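Local coordinates for D-glycero-D-manno-heptose 1-phosphate kinase (Bacteroides thetaiotaomicron, PDB 3K85), which is a GHMP-family kinase that probably transfers phosphate from ATP to a heptose phosphate or related sugar, at residues A[79-84]-A[101-106]; A[39-44]-A[116-121]; A[86-91]-A[122-127]; A[64-69]-A[75-80]. All coordinates share one frame; numbering follows the deposited sequence.

Contact 1: A[79-84]-A[101-106]; sequences SLIKGV and ITTYND
In the layer where helix 79-91 lies on the sheet of the GHMP kinase N-terminal domain, Ile81 meets Ile101 and Thr103, two residues that strand 99-105 turns toward the helix. The backbones stay well apart, with Ile81 CA 8.8 Å from Ile101 CA, so the space between them is bridged by side chains alone. The two isoleucines reach toward each other tip to tip. CG2 of Ile81 stands 4.1 Å from CD1 of Ile101, and CD1 of Ile81 lies 4.2 Å from that same CD1 of Ile101, so one strand methyl is met by both branches of the helix residue. Ile101 delivers this methyl by stretching: its CG1 is anti to the backbone N (chi1 -179°) and its CD1 continues outward in the same extended line.

This is alpha/beta packing, in which beta-branched residues suit the strand and also give it a broad apolar surface. Ile81 adds Ile55 and Ala57 of the neighbouring strand 52-57 to its contacts, and touches Ile123 of helix 115-131 as well. Thr102, the residue between the two partners, points away from the helix and packs on Thr44 and Tyr58.

Thr103 passes Ile81 in the opposite direction rather than meeting it head-on, and its OG1 comes to 3.8 Å from CD1 of Ile81. Although this hydroxyl is set against a hydrocarbon in a buried place, it has a polar partner beside it: Thr103 OG1 donates a weak hydrogen bond to Thr102 O at 3.0 Å.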
# COMPACT_ATOMS: atom_id res chain seq x y z
N SER A 79 32.58 -1.28 -12.69
CA SER A 79 32.14 0.11 -12.80
C SER A 79 31.14 0.45 -11.70
O SER A 79 31.30 1.45 -10.99
CB SER A 79 31.50 0.34 -14.17
OG SER A 79 32.45 0.17 -15.22
N LEU A 80 30.12 -0.39 -11.56
CA LEU A 80 29.08 -0.20 -10.55
C LEU A 80 29.64 0.04 -9.16
O LEU A 80 29.24 0.98 -8.48
CB LEU A 80 28.15 -1.41 -10.55
CG LEU A 80 26.94 -1.35 -11.48
CD1 LEU A 80 27.26 -0.61 -12.75
CD2 LEU A 80 26.49 -2.76 -11.78
N ILE A 81 30.56 -0.82 -8.73
CA ILE A 81 31.18 -0.67 -7.42
C ILE A 81 31.98 0.62 -7.36
O ILE A 81 31.92 1.38 -6.38
CB ILE A 81 32.12 -1.85 -7.13
CG1 ILE A 81 31.30 -3.12 -6.90
CG2 ILE A 81 33.01 -1.53 -5.94
CD1 ILE A 81 32.16 -4.33 -6.60
N LYS A 82 32.77 0.86 -8.40
CA LYS A 82 33.59 2.06 -8.47
C LYS A 82 32.70 3.32 -8.48
O LYS A 82 32.98 4.29 -7.78
CB LYS A 82 34.49 1.99 -9.70
CG LYS A 82 35.54 0.88 -9.59
CD LYS A 82 36.30 0.66 -10.89
CE LYS A 82 37.35 -0.43 -10.72
NZ LYS A 82 38.04 -0.71 -12.00
N GLY A 83 31.63 3.28 -9.28
CA GLY A 83 30.73 4.42 -9.32
C GLY A 83 30.15 4.75 -7.94
O GLY A 83 30.18 5.90 -7.49
N VAL A 84 29.65 3.73 -7.24
CA VAL A 84 29.08 3.94 -5.93
C VAL A 84 30.13 4.44 -4.96
O VAL A 84 29.94 5.44 -4.28
CB VAL A 84 28.46 2.65 -5.37
CG1 VAL A 84 27.90 2.91 -3.98
CG2 VAL A 84 27.36 2.16 -6.30
N ILE A 101 35.29 -6.09 -0.68
CA ILE A 101 33.89 -6.07 -1.08
C ILE A 101 33.56 -7.17 -2.08
O ILE A 101 34.20 -7.28 -3.13
CB ILE A 101 33.49 -4.68 -1.65
CG1 ILE A 101 32.01 -4.68 -2.04
CG2 ILE A 101 34.37 -4.32 -2.83
CD1 ILE A 101 31.52 -3.37 -2.61
N THR A 102 32.56 -7.98 -1.75
CA THR A 102 32.15 -9.10 -2.61
C THR A 102 30.80 -8.85 -3.25
O THR A 102 29.91 -8.29 -2.64
CB THR A 102 32.10 -10.38 -1.80
OG1 THR A 102 33.39 -10.60 -1.23
CG2 THR A 102 31.70 -11.56 -2.67
N THR A 103 30.63 -9.31 -4.48
CA THR A 103 29.39 -9.05 -5.17
C THR A 103 28.94 -10.13 -6.13
O THR A 103 29.74 -10.68 -6.88
CB THR A 103 29.54 -7.73 -5.97
OG1 THR A 103 29.54 -6.61 -5.07
CG2 THR A 103 28.42 -7.56 -6.92
N TYR A 104 27.64 -10.45 -6.10
CA TYR A 104 27.08 -11.42 -7.04
C TYR A 104 25.58 -11.21 -7.18
O TYR A 104 24.93 -10.68 -6.29
CB TYR A 104 27.45 -12.87 -6.66
CG TYR A 104 26.71 -13.51 -5.52
CD1 TYR A 104 25.49 -14.17 -5.74
CD2 TYR A 104 27.24 -13.50 -4.23
CE1 TYR A 104 24.81 -14.81 -4.68
CE2 TYR A 104 26.57 -14.13 -3.17
CZ TYR A 104 25.36 -14.78 -3.40
OH TYR A 104 24.69 -15.38 -2.35
N ASN A 105 25.06 -11.60 -8.34
CA ASN A 105 23.65 -11.43 -8.68
C ASN A 105 23.05 -12.79 -9.06
O ASN A 105 23.77 -13.71 -9.39
CB ASN A 105 23.56 -10.46 -9.87
CG ASN A 105 22.22 -9.77 -9.98
OD1 ASN A 105 21.21 -10.39 -10.34
ND2 ASN A 105 22.19 -8.48 -9.66
N ASP A 106 21.72 -12.90 -8.98
CA ASP A 106 21.04 -14.15 -9.33
C ASP A 106 20.55 -14.10 -10.77
O ASP A 106 19.89 -15.03 -11.24
CB ASP A 106 19.83 -14.42 -8.42
CG ASP A 106 20.24 -14.81 -7.01
OD1 ASP A 106 21.29 -15.47 -6.85
OD2 ASP A 106 19.49 -14.49 -6.06

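Contact 2: A[39-44]-A[116-121]; sequences LYAYCT and SSTMVV
Ala41 of strand 39-47 is received by Thr118 and Met119 of helix 115-131, and this meeting of methyl groups is the tight part of the contact. The CB of Ala41 lies 3.6 Å from CG2 of Thr118 and 3.7 Å from CE of Met119, a selenomethionine in this crystal. A residue as small as alanine suits the position, because Ala41 CA comes within 5.4 Å of Met119 CA. The segment axes approach to 7.8 Å, the strand running at 35° to the helix. Met119 leaves the helix with CG anti to the backbone N (chi1 176°), then bends at its next two torsions; this bend brings CE back over the strand, 4.0 Å from Tyr42 O. Thr118 turns only its methyl to Ala41, while its OG1 is hydrogen-bonded to Pro9 O of strand 4-15 and to Gly114 O.

The other side of the strand is looser and partly open to solvent. Tyr42 leaves the strand on the side away from the helix, and CB of Tyr40 sits 3.7 Å above one face of its ring, displaced toward the rim. The ring of Tyr42 also stacks with Tyr104, and its OH is hydrogen-bonded to Asp106.

Helix 115-131 starts within the Gly-Leu-Gly-Thr-Ser-Ser run, which matches the glycine-rich phosphate-binding motif of GHMP kinases and probably wraps the ATP phosphates, as in relatives; the contact seats the first turns of that helix on the central sheet. No hydrogen bond spans the two segments: the grip rests mainly on close-fitting methyls, held by dispersion and burial, with no directional bond to fix the helix on the strand.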
# COMPACT_ATOMS: atom_id res chain seq x y z
N LEU A 39 14.59 -12.90 -6.43
CA LEU A 39 15.88 -13.05 -7.11
C LEU A 39 16.63 -11.78 -6.70
O LEU A 39 16.17 -10.67 -6.96
CB LEU A 39 15.70 -13.13 -8.63
CG LEU A 39 15.46 -14.54 -9.17
CD1 LEU A 39 14.50 -15.31 -8.26
CD2 LEU A 39 14.90 -14.46 -10.57
N TYR A 40 17.79 -11.95 -6.07
CA TYR A 40 18.53 -10.82 -5.54
C TYR A 40 19.94 -10.50 -6.04
O TYR A 40 20.51 -11.19 -6.87
CB TYR A 40 18.62 -10.98 -4.03
CG TYR A 40 17.31 -11.26 -3.32
CD1 TYR A 40 16.57 -10.22 -2.74
CD2 TYR A 40 16.84 -12.58 -3.17
CE1 TYR A 40 15.40 -10.48 -2.02
CE2 TYR A 40 15.67 -12.85 -2.45
CZ TYR A 40 14.96 -11.78 -1.87
OH TYR A 40 13.82 -12.02 -1.13
N ALA A 41 20.46 -9.41 -5.46
CA ALA A 41 21.81 -8.92 -5.69
C ALA A 41 22.35 -8.92 -4.26
O ALA A 41 21.66 -8.46 -3.35
CB ALA A 41 21.79 -7.49 -6.24
N TYR A 42 23.54 -9.45 -4.05
CA TYR A 42 24.06 -9.48 -2.69
C TYR A 42 25.38 -8.75 -2.68
O TYR A 42 26.04 -8.64 -3.69
CB TYR A 42 24.29 -10.92 -2.21
CG TYR A 42 23.13 -11.86 -2.46
CD1 TYR A 42 22.34 -12.34 -1.41
CD2 TYR A 42 22.85 -12.29 -3.75
CE1 TYR A 42 21.28 -13.24 -1.65
CE2 TYR A 42 21.81 -13.18 -4.00
CZ TYR A 42 21.03 -13.65 -2.96
OH TYR A 42 19.98 -14.51 -3.26
N CYS A 43 25.76 -8.27 -1.51
CA CYS A 43 27.00 -7.56 -1.38
C CYS A 43 27.42 -7.60 0.07
O CYS A 43 26.59 -7.47 0.97
CB CYS A 43 26.84 -6.11 -1.84
SG CYS A 43 28.23 -5.01 -1.39
N THR A 44 28.70 -7.84 0.32
CA THR A 44 29.18 -7.81 1.68
C THR A 44 30.42 -6.95 1.67
O THR A 44 31.22 -7.02 0.74
CB THR A 44 29.48 -9.20 2.27
OG1 THR A 44 30.72 -9.15 2.98
CG2 THR A 44 29.52 -10.25 1.18
N SER A 116 21.20 -4.40 -13.13
CA SER A 116 22.12 -3.31 -12.86
C SER A 116 21.64 -2.36 -11.76
O SER A 116 22.35 -2.12 -10.78
CB SER A 116 22.36 -2.53 -14.17
OG SER A 116 23.40 -1.58 -14.02
N SER A 117 20.45 -1.82 -11.92
CA SER A 117 19.92 -0.90 -10.92
C SER A 117 19.79 -1.59 -9.56
O SER A 117 20.09 -1.01 -8.51
CB SER A 117 18.56 -0.37 -11.38
OG SER A 117 18.68 0.22 -12.67
N THR A 118 19.34 -2.84 -9.56
CA THR A 118 19.20 -3.57 -8.32
C THR A 118 20.54 -3.66 -7.63
O THR A 118 20.63 -3.42 -6.42
CB THR A 118 18.63 -4.98 -8.57
OG1 THR A 118 17.25 -4.87 -8.90
CG2 THR A 118 18.79 -5.85 -7.35
N MSE A 119 21.59 -3.98 -8.39
CA MSE A 119 22.93 -4.10 -7.81
C MSE A 119 23.48 -2.78 -7.26
O MSE A 119 24.14 -2.76 -6.21
CB MSE A 119 23.92 -4.69 -8.82
CG MSE A 119 25.36 -4.75 -8.30
SE MSE A 119 25.60 -5.78 -6.66
CE MSE A 119 25.26 -7.53 -7.43
N VAL A 120 23.23 -1.68 -7.98
CA VAL A 120 23.69 -0.36 -7.52
C VAL A 120 23.00 -0.07 -6.18
O VAL A 120 23.64 0.38 -5.22
CB VAL A 120 23.31 0.75 -8.54
CG1 VAL A 120 23.56 2.13 -7.93
CG2 VAL A 120 24.14 0.60 -9.81
N VAL A 121 21.70 -0.33 -6.09
CA VAL A 121 20.97 -0.11 -4.84
C VAL A 121 21.59 -0.97 -3.74
O VAL A 121 21.88 -0.50 -2.65
CB VAL A 121 19.47 -0.48 -4.99
CG1 VAL A 121 18.75 -0.35 -3.62
CG2 VAL A 121 18.82 0.43 -6.04

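Contact 3: A[86-91]-A[122-127]; sequences NRIIRD and CILKAF
Ile88 and Phe127 mark the nearest approach of the two helical backbones, their CA atoms 8.0 Å apart, a spacing that leaves room for one layer of side chains. Ile88, on helix 79-91, fills that layer. Its CG1 lies beside the backbone N and the chain then bends again (chi2 -57°), which carries CD1 across to CD2 of Leu124 at 3.8 Å. The two residues cross obliquely, branch against branch. Three residues further along helix 115-131, Phe127 meets Ile88 with its root more than its ring: CB of Phe127 is 4.3 Å from CG1 of Ile88. The rim of the Phe127 ring instead has CG2 of Ile123 in its plane, from one turn earlier in the same helix.

Buried, branched aliphatics suit this interface between two helices lying on one side of the sheet, and Leu133 adds to the surroundings of Ile88. At the margin the residues become charged. Arg87 and Asp91, one turn apart, pair in a salt bridge whose modelled length is doubtfully short, the carboxylate carbon lying in the guanidinium plane at its edge. The NH2 of Arg87 makes a second salt bridge, to Glu146 of helix 137-151.

Between these two segments, then, attraction is apolar and sets no exact direction, whereas the charged pairs lie at the margin, along helix 79-91 and outward to helix 137-151.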
# COMPACT_ATOMS: atom_id res chain seq x y z
N ASN A 86 32.90 5.97 -5.51
CA ASN A 86 33.34 7.33 -5.81
C ASN A 86 32.31 8.37 -5.35
O ASN A 86 32.65 9.33 -4.63
CB ASN A 86 33.61 7.50 -7.32
CG ASN A 86 34.85 6.73 -7.78
OD1 ASN A 86 35.78 6.50 -7.00
ND2 ASN A 86 34.87 6.35 -9.05
N ARG A 87 31.06 8.15 -5.75
CA ARG A 87 29.95 9.02 -5.41
C ARG A 87 29.84 9.22 -3.90
O ARG A 87 29.61 10.35 -3.45
CB ARG A 87 28.65 8.42 -5.94
CG ARG A 87 27.50 9.41 -6.09
CD ARG A 87 27.72 10.31 -7.30
NE ARG A 87 26.47 10.91 -7.76
CZ ARG A 87 25.79 11.80 -7.06
NH1 ARG A 87 26.26 12.21 -5.89
NH2 ARG A 87 24.63 12.27 -7.51
N ILE A 88 29.99 8.15 -3.13
CA ILE A 88 29.90 8.23 -1.66
C ILE A 88 31.09 8.98 -1.08
O ILE A 88 30.96 9.72 -0.10
CB ILE A 88 29.80 6.81 -0.97
CG1 ILE A 88 28.50 6.10 -1.36
CG2 ILE A 88 29.83 6.96 0.54
CD1 ILE A 88 27.25 6.88 -1.01
N ILE A 89 32.27 8.77 -1.67
CA ILE A 89 33.46 9.47 -1.17
C ILE A 89 33.29 10.97 -1.40
O ILE A 89 33.63 11.77 -0.53
CB ILE A 89 34.76 9.01 -1.89
CG1 ILE A 89 35.05 7.54 -1.55
CG2 ILE A 89 35.94 9.88 -1.44
CD1 ILE A 89 35.36 7.29 -0.08
N ARG A 90 32.74 11.34 -2.56
CA ARG A 90 32.51 12.74 -2.90
C ARG A 90 31.41 13.38 -2.07
O ARG A 90 31.65 14.35 -1.35
CB ARG A 90 32.16 12.89 -4.38
CG ARG A 90 33.28 12.57 -5.32
CD ARG A 90 33.10 13.36 -6.60
NE ARG A 90 31.88 13.00 -7.29
CZ ARG A 90 31.71 11.86 -7.97
NH1 ARG A 90 32.71 10.98 -8.04
NH2 ARG A 90 30.56 11.62 -8.59
N ASP A 91 30.20 12.85 -2.19
CA ASP A 91 29.05 13.38 -1.48
C ASP A 91 29.25 13.57 0.01
O ASP A 91 28.70 14.50 0.60
CB ASP A 91 27.83 12.49 -1.72
CG ASP A 91 27.18 12.76 -3.05
OD1 ASP A 91 27.69 13.64 -3.78
OD2 ASP A 91 26.17 12.11 -3.37
N CYS A 122 21.79 -2.25 -4.04
CA CYS A 122 22.38 -3.16 -3.08
C CYS A 122 23.72 -2.63 -2.58
O CYS A 122 23.97 -2.56 -1.38
CB CYS A 122 22.57 -4.55 -3.71
SG CYS A 122 23.27 -5.75 -2.58
N ILE A 123 24.60 -2.25 -3.50
CA ILE A 123 25.90 -1.72 -3.11
C ILE A 123 25.72 -0.49 -2.24
O ILE A 123 26.38 -0.34 -1.21
CB ILE A 123 26.76 -1.38 -4.34
CG1 ILE A 123 27.03 -2.64 -5.16
CG2 ILE A 123 28.06 -0.75 -3.90
CD1 ILE A 123 27.73 -2.38 -6.46
N LEU A 124 24.81 0.40 -2.65
CA LEU A 124 24.54 1.61 -1.87
C LEU A 124 24.11 1.25 -0.46
O LEU A 124 24.58 1.82 0.53
CB LEU A 124 23.43 2.43 -2.54
CG LEU A 124 23.95 3.55 -3.44
CD1 LEU A 124 22.83 4.14 -4.27
CD2 LEU A 124 24.59 4.62 -2.56
N LYS A 125 23.22 0.27 -0.36
CA LYS A 125 22.75 -0.18 0.93
C LYS A 125 23.89 -0.67 1.80
O LYS A 125 23.92 -0.40 3.01
CB LYS A 125 21.69 -1.27 0.77
CG LYS A 125 20.27 -0.78 1.05
CD LYS A 125 20.17 -0.24 2.48
CE LYS A 125 18.74 0.04 2.88
NZ LYS A 125 18.06 0.88 1.86
N ALA A 126 24.85 -1.38 1.21
CA ALA A 126 25.97 -1.86 2.01
C ALA A 126 26.73 -0.65 2.55
O ALA A 126 27.05 -0.60 3.73
CB ALA A 126 26.89 -2.74 1.19
N PHE A 127 27.01 0.33 1.68
CA PHE A 127 27.72 1.53 2.11
C PHE A 127 26.92 2.30 3.17
O PHE A 127 27.49 2.73 4.19
CB PHE A 127 28.04 2.45 0.92
CG PHE A 127 29.30 2.06 0.17
CD1 PHE A 127 30.55 2.32 0.72
CD2 PHE A 127 29.23 1.40 -1.05
CE1 PHE A 127 31.72 1.93 0.05
CE2 PHE A 127 30.38 1.00 -1.72
CZ PHE A 127 31.63 1.27 -1.17

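Contact 4: A[64-69]-A[75-80]; sequences KSYLSM and DGEASL
Lys64 and Glu77 supply the ionic part of this surface contact, which joins strand 62-67, at an edge of the sheet, to the turn leading into helix 79-91. The lysine is extended until its last torsion bends it (chi4 56°), and it crosses the outstretched glutamate at about a right angle. The salt bridge is loose: OE1 of Glu77 lies alongside the end of the lysine chain, against CE, while NZ of Lys64 is 3.4 Å from OE1 of Glu77 but poorly directed at it. A shorter chain such as an alanine here in place of Glu77 would probably leave the Lys64 ammonium without its carboxylate mate and free to swing into solvent.

The polar part gathers about Tyr66. Its OH lies 3.7 Å from OD2 of Asp75, with ring and carboxylate planes only 18° apart, yet the two make no direct hydrogen bond. They are joined through Lys82 of the helix, whose NZ is hydrogen-bonded to the Tyr66 OH and to Glu77 O, and salt-bridged to Asp75. Glu77 turns its carboxylate almost crosswise to the same ring, the planes 79° apart.

Backbone shape matters too. Gly76 adopts angles at which a side chain would be jammed against the preceding carbonyl, and Ala78 takes the N-cap position. Lys82 is likely to ease the closeness of Asp75 to Glu73, and opposite charges probably steady the turn against the strand, with Lys82 the firmer link.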
# COMPACT_ATOMS: atom_id res chain seq x y z
N LYS A 64 40.03 -7.88 -8.71
CA LYS A 64 41.27 -7.13 -8.62
C LYS A 64 41.46 -6.37 -7.33
O LYS A 64 40.49 -6.00 -6.66
CB LYS A 64 41.38 -6.15 -9.79
CG LYS A 64 41.52 -6.81 -11.13
CD LYS A 64 41.58 -5.79 -12.25
CE LYS A 64 41.98 -6.44 -13.57
NZ LYS A 64 41.07 -7.57 -13.94
N SER A 65 42.71 -6.13 -6.98
CA SER A 65 43.07 -5.39 -5.79
C SER A 65 43.56 -4.04 -6.31
O SER A 65 44.17 -3.97 -7.38
CB SER A 65 44.19 -6.13 -5.05
OG SER A 65 44.47 -5.53 -3.80
N TYR A 66 43.28 -2.96 -5.57
CA TYR A 66 43.70 -1.61 -5.96
C TYR A 66 44.23 -0.88 -4.74
O TYR A 66 43.87 -1.19 -3.60
CB TYR A 66 42.53 -0.81 -6.52
CG TYR A 66 41.95 -1.34 -7.80
CD1 TYR A 66 42.48 -0.98 -9.04
CD2 TYR A 66 40.84 -2.19 -7.78
CE1 TYR A 66 41.91 -1.44 -10.23
CE2 TYR A 66 40.27 -2.66 -8.96
CZ TYR A 66 40.81 -2.29 -10.18
OH TYR A 66 40.23 -2.76 -11.34
N LEU A 67 45.10 0.10 -4.98
CA LEU A 67 45.66 0.89 -3.90
C LEU A 67 44.55 1.82 -3.39
O LEU A 67 43.90 2.51 -4.19
CB LEU A 67 46.85 1.69 -4.42
CG LEU A 67 47.55 1.04 -5.62
CD1 LEU A 67 48.68 1.94 -6.09
CD2 LEU A 67 48.08 -0.34 -5.25
N SER A 68 44.32 1.81 -2.09
CA SER A 68 43.28 2.63 -1.47
C SER A 68 43.38 4.11 -1.88
O SER A 68 44.34 4.79 -1.52
CB SER A 68 43.36 2.50 0.05
OG SER A 68 42.31 3.18 0.70
N MSE A 69 42.38 4.58 -2.63
CA MSE A 69 42.34 5.96 -3.11
C MSE A 69 41.04 6.68 -2.71
O MSE A 69 40.16 6.08 -2.11
CB MSE A 69 42.43 5.99 -4.63
CG MSE A 69 43.62 5.25 -5.20
SE MSE A 69 43.65 5.47 -7.11
CE MSE A 69 43.39 3.61 -7.65
N ASP A 75 37.83 2.03 -15.21
CA ASP A 75 38.53 1.23 -16.22
C ASP A 75 37.57 0.57 -17.18
O ASP A 75 37.83 0.47 -18.37
CB ASP A 75 39.35 0.11 -15.57
CG ASP A 75 40.42 0.62 -14.65
OD1 ASP A 75 41.25 1.44 -15.09
OD2 ASP A 75 40.44 0.20 -13.47
N GLY A 76 36.45 0.11 -16.63
CA GLY A 76 35.46 -0.58 -17.43
C GLY A 76 35.29 -1.90 -16.71
O GLY A 76 34.65 -2.84 -17.20
N GLU A 77 35.88 -1.96 -15.53
CA GLU A 77 35.82 -3.14 -14.69
C GLU A 77 35.27 -2.76 -13.32
O GLU A 77 35.78 -1.84 -12.66
CB GLU A 77 37.22 -3.73 -14.54
CG GLU A 77 37.90 -3.99 -15.87
CD GLU A 77 39.15 -4.85 -15.74
OE1 GLU A 77 40.01 -4.53 -14.89
OE2 GLU A 77 39.26 -5.85 -16.49
N ALA A 78 34.22 -3.47 -12.89
CA ALA A 78 33.58 -3.20 -11.61
C ALA A 78 33.17 -1.73 -11.59
O ALA A 78 33.40 -1.02 -10.62
CB ALA A 78 34.54 -3.50 -10.47
N SER A 79 32.58 -1.28 -12.69
CA SER A 79 32.14 0.11 -12.80
C SER A 79 31.14 0.45 -11.70
O SER A 79 31.30 1.45 -10.99
CB SER A 79 31.50 0.34 -14.17
OG SER A 79 32.45 0.17 -15.22
N LEU A 80 30.12 -0.39 -11.56
CA LEU A 80 29.08 -0.20 -10.55
C LEU A 80 29.64 0.04 -9.16
O LEU A 80 29.24 0.98 -8.48
CB LEU A 80 28.15 -1.41 -10.55
CG LEU A 80 26.94 -1.35 -11.48
CD1 LEU A 80 27.26 -0.61 -12.75
CD2 LEU A 80 26.49 -2.76 -11.78

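In the fold
From the N terminus, the first segment reached is 39-44, which opens the long loop that contact 2 closes only at 116-121. Inside it lies contact 4, a short loop between 64-69 and 75-80, ending on the residues Ser79 and Leu80 with which contact 1 begins. Contact 1 closes at 101-106 and is likewise nested within contact 2. Contact 3 opens at 86-91, after contact 4 has closed, and ends at 122-127, so it crosses both contact 1 and contact 2. Together they tie helices 79-91 and 115-131 to each other and to strands 39-47 and 99-105, and the turn before helix 79-91 to strand 62-67; Val84 packing on Phe127 and Thr103 on Met119 joins neighbouring contacts.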